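Local coordinates for iron-containing superoxide dismutase B2 (Trypanosoma brucei, PDB 3ESF), which probably detoxifies superoxide by dismutating it to hydrogen peroxide and molecular oxygen at a bound iron ion, at residues A[26-31]-A[78-83]. The protein carries 1 engineered substitution. Residues are numbered along the deposited sequence; the frame is centred on the assembly and turned at random.
Sequences TFHYDK and FYWESM. With FE (Fe (III) ion), chain E.
H28 and Y29 on helix 22-45 meet Y79 and W80 on helix 64-81, the two long helices of the N-terminal alpha-hairpin domain of the iron/manganese superoxide dismutases. Residues 26-31 are helical throughout, with a wider pi-type turn at 27-31, whereas the partner helix ends after E81. The backbones stay well apart, 9.2 Å between CA of Y29 and CA of W80, and a buried aromatic cluster spans the interval. H28 is an iron ligand: its CG stands anti to the backbone N (chi1 -163°), which carries the imidazole out to the metal. H28 NE2 binds the ferric ion at 2.2 Å; H76, D161, H165 and a water complete the coordination. The benzo edge of W80 is directed at one face of this imidazole in an offset edge-to-face pair, planes at 68°, with W80 CH2 3.4 Å from H28 ND1. Y79 meets the same imidazole rim to rim, its CE2 3.5 Å from H28 CE1. Next to Y79, W80 has CG anti to its carbonyl carbon (chi1 -56°), and the indole reaches between H28 and Y29. W80 NE1 lies near the plane of the phenol ring, at the edge, 3.4 Å from Y29 CD1, but is hydrogen-bonded to ND1 of H33, one helical turn beyond Y29. The phenol OH of Y29 is tied to the carbonyl oxygen of P6. M83 CE sits over one face of the Y79 ring, toward its rim. Y79 OH is hydrogen-bonded to Y178 OH. A water joins the two helices through their polar atoms and should help fix the rotation of the metal-bound imidazole: lying in the plane of both rings, it accepts from H28 ND1 at 2.8 Å and hydrogen-bonds to Y79 OH at 2.9 Å.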
loop_
_atom_site.group_PDB
_atom_site.type_symbol
_atom_site.label_atom_id
_atom_site.label_comp_id
_atom_site.label_asym_id
_atom_site.label_seq_id
_atom_site.Cartn_x
_atom_site.Cartn_y
_atom_site.Cartn_z
ATOM N N THR A 26 -1.568 1.015 18.501
ATOM C CA THR A 26 -1.188 2.422 18.807
ATOM C C THR A 26 -0.777 3.178 17.563
ATOM O O THR A 26 -1.333 4.246 17.294
ATOM C CB THR A 26 -0.053 2.517 19.836
ATOM O OG1 THR A 26 -0.509 1.974 21.072
ATOM C CG2 THR A 26 0.322 3.954 20.083
ATOM N N PHE A 27 0.192 2.655 16.806
ATOM C CA PHE A 27 0.587 3.347 15.564
ATOM C C PHE A 27 -0.591 3.463 14.610
ATOM O O PHE A 27 -0.807 4.520 14.013
ATOM C CB PHE A 27 1.834 2.724 14.893
ATOM C CG PHE A 27 3.131 3.202 15.489
ATOM C CD1 PHE A 27 3.752 4.349 15.003
ATOM C CD2 PHE A 27 3.699 2.540 16.576
ATOM C CE1 PHE A 27 4.948 4.810 15.568
ATOM C CE2 PHE A 27 4.884 2.984 17.141
ATOM C CZ PHE A 27 5.508 4.127 16.646
ATOM N N HIS A 28 -1.370 2.396 14.480
ATOM C CA HIS A 28 -2.421 2.368 13.474
ATOM C C HIS A 28 -3.541 3.403 13.761
ATOM O O HIS A 28 -3.986 4.152 12.858
ATOM C CB HIS A 28 -2.974 0.942 13.371
ATOM C CG HIS A 28 -3.755 0.696 12.129
ATOM N ND1 HIS A 28 -4.386 -0.495 11.876
ATOM C CD2 HIS A 28 -4.026 1.501 11.074
ATOM C CE1 HIS A 28 -5.013 -0.420 10.718
ATOM N NE2 HIS A 28 -4.807 0.780 10.211
ATOM N N TYR A 29 -3.962 3.439 15.027
ATOM C CA TYR A 29 -4.974 4.381 15.489
ATOM C C TYR A 29 -4.392 5.786 15.656
ATOM O O TYR A 29 -4.933 6.722 15.077
ATOM C CB TYR A 29 -5.656 3.899 16.796
ATOM C CG TYR A 29 -6.828 4.755 17.259
ATOM C CD1 TYR A 29 -8.151 4.434 16.891
ATOM C CD2 TYR A 29 -6.621 5.871 18.084
ATOM C CE1 TYR A 29 -9.226 5.219 17.310
ATOM C CE2 TYR A 29 -7.670 6.666 18.489
ATOM C CZ TYR A 29 -8.982 6.337 18.104
ATOM O OH TYR A 29 -10.035 7.123 18.542
ATOM N N ASP A 30 -3.302 5.930 16.423
ATOM C CA ASP A 30 -2.791 7.273 16.791
ATOM C C ASP A 30 -2.150 8.017 15.619
ATOM O O ASP A 30 -2.265 9.231 15.531
ATOM C CB ASP A 30 -1.792 7.231 17.951
ATOM C CG ASP A 30 -2.450 7.025 19.308
ATOM O OD1 ASP A 30 -3.695 7.107 19.413
ATOM O OD2 ASP A 30 -1.711 6.779 20.286
ATOM N N LYS A 31 -1.452 7.281 14.755
ATOM C CA LYS A 31 -0.755 7.878 13.615
ATOM C C LYS A 31 -1.610 7.854 12.344
ATOM O O LYS A 31 -1.983 8.918 11.857
ATOM C CB LYS A 31 0.652 7.280 13.424
ATOM C CG LYS A 31 1.538 7.268 14.722
ATOM C CD LYS A 31 1.825 8.697 15.207
ATOM C CE LYS A 31 3.122 8.834 16.040
ATOM N NZ LYS A 31 3.345 7.812 17.126
ATOM N N PHE A 78 -14.948 1.306 11.062
ATOM C CA PHE A 78 -15.647 0.054 10.804
ATOM C C PHE A 78 -14.733 -1.155 11.086
ATOM O O PHE A 78 -15.170 -2.172 11.641
ATOM C CB PHE A 78 -16.147 0.039 9.345
ATOM C CG PHE A 78 -17.329 -0.852 9.134
ATOM C CD1 PHE A 78 -18.604 -0.452 9.547
ATOM C CD2 PHE A 78 -17.177 -2.094 8.548
ATOM C CE1 PHE A 78 -19.710 -1.287 9.363
ATOM C CE2 PHE A 78 -18.279 -2.929 8.347
ATOM C CZ PHE A 78 -19.539 -2.524 8.757
ATOM N N TYR A 79 -13.469 -1.026 10.696
ATOM C CA TYR A 79 -12.423 -2.020 11.002
ATOM C C TYR A 79 -12.265 -2.348 12.503
ATOM O O TYR A 79 -12.231 -3.515 12.862
ATOM C CB TYR A 79 -11.093 -1.498 10.450
ATOM C CG TYR A 79 -9.864 -2.338 10.752
ATOM C CD1 TYR A 79 -9.807 -3.694 10.391
ATOM C CD2 TYR A 79 -8.746 -1.762 11.380
ATOM C CE1 TYR A 79 -8.658 -4.452 10.626
ATOM C CE2 TYR A 79 -7.616 -2.496 11.639
ATOM C CZ TYR A 79 -7.556 -3.841 11.249
ATOM O OH TYR A 79 -6.406 -4.568 11.496
ATOM N N TRP A 80 -12.111 -1.333 13.356
ATOM C CA TRP A 80 -11.982 -1.561 14.797
ATOM C C TRP A 80 -13.219 -2.251 15.352
ATOM O O TRP A 80 -13.094 -3.144 16.183
ATOM C CB TRP A 80 -11.702 -0.278 15.611
ATOM C CG TRP A 80 -10.503 0.501 15.187
ATOM C CD1 TRP A 80 -10.469 1.825 14.853
ATOM C CD2 TRP A 80 -9.153 0.017 15.045
ATOM N NE1 TRP A 80 -9.198 2.190 14.491
ATOM C CE2 TRP A 80 -8.368 1.110 14.598
ATOM C CE3 TRP A 80 -8.534 -1.233 15.243
ATOM C CZ2 TRP A 80 -6.991 1.004 14.363
ATOM C CZ3 TRP A 80 -7.163 -1.346 15.002
ATOM C CH2 TRP A 80 -6.406 -0.229 14.566
ATOM N N GLU A 81 -14.407 -1.841 14.900
ATOM C CA GLU A 81 -15.655 -2.485 15.304
ATOM C C GLU A 81 -15.817 -3.921 14.789
ATOM O O GLU A 81 -16.533 -4.721 15.386
ATOM C CB GLU A 81 -16.863 -1.632 14.902
ATOM C CG GLU A 81 -17.038 -0.374 15.762
ATOM C CD GLU A 81 -17.332 -0.678 17.233
ATOM O OE1 GLU A 81 -17.526 -1.860 17.594
ATOM O OE2 GLU A 81 -17.387 0.283 18.044
ATOM N N SER A 82 -15.122 -4.238 13.695
ATOM C CA SER A 82 -15.121 -5.571 13.077
ATOM C C SER A 82 -14.251 -6.579 13.845
ATOM O O SER A 82 -14.162 -7.763 13.466
ATOM C CB SER A 82 -14.644 -5.479 11.616
ATOM O OG SER A 82 -15.562 -4.738 10.808
ATOM N N MET A 83 -13.626 -6.106 14.928
ATOM C CA MET A 83 -12.763 -6.939 15.770
ATOM C C MET A 83 -13.119 -6.789 17.232
ATOM O O MET A 83 -13.699 -5.767 17.641
ATOM C CB MET A 83 -11.290 -6.601 15.525
ATOM C CG MET A 83 -10.877 -6.637 14.039
ATOM S SD MET A 83 -9.113 -6.368 13.835
ATOM C CE MET A 83 -8.907 -4.673 14.470
HETATM FE FE FE E . -5.177 1.350 8.137
HETATM O O HOH W 1 -4.150 -3.163 12.767
HETATM O O HOH W 2 -5.647 1.600 6.066
#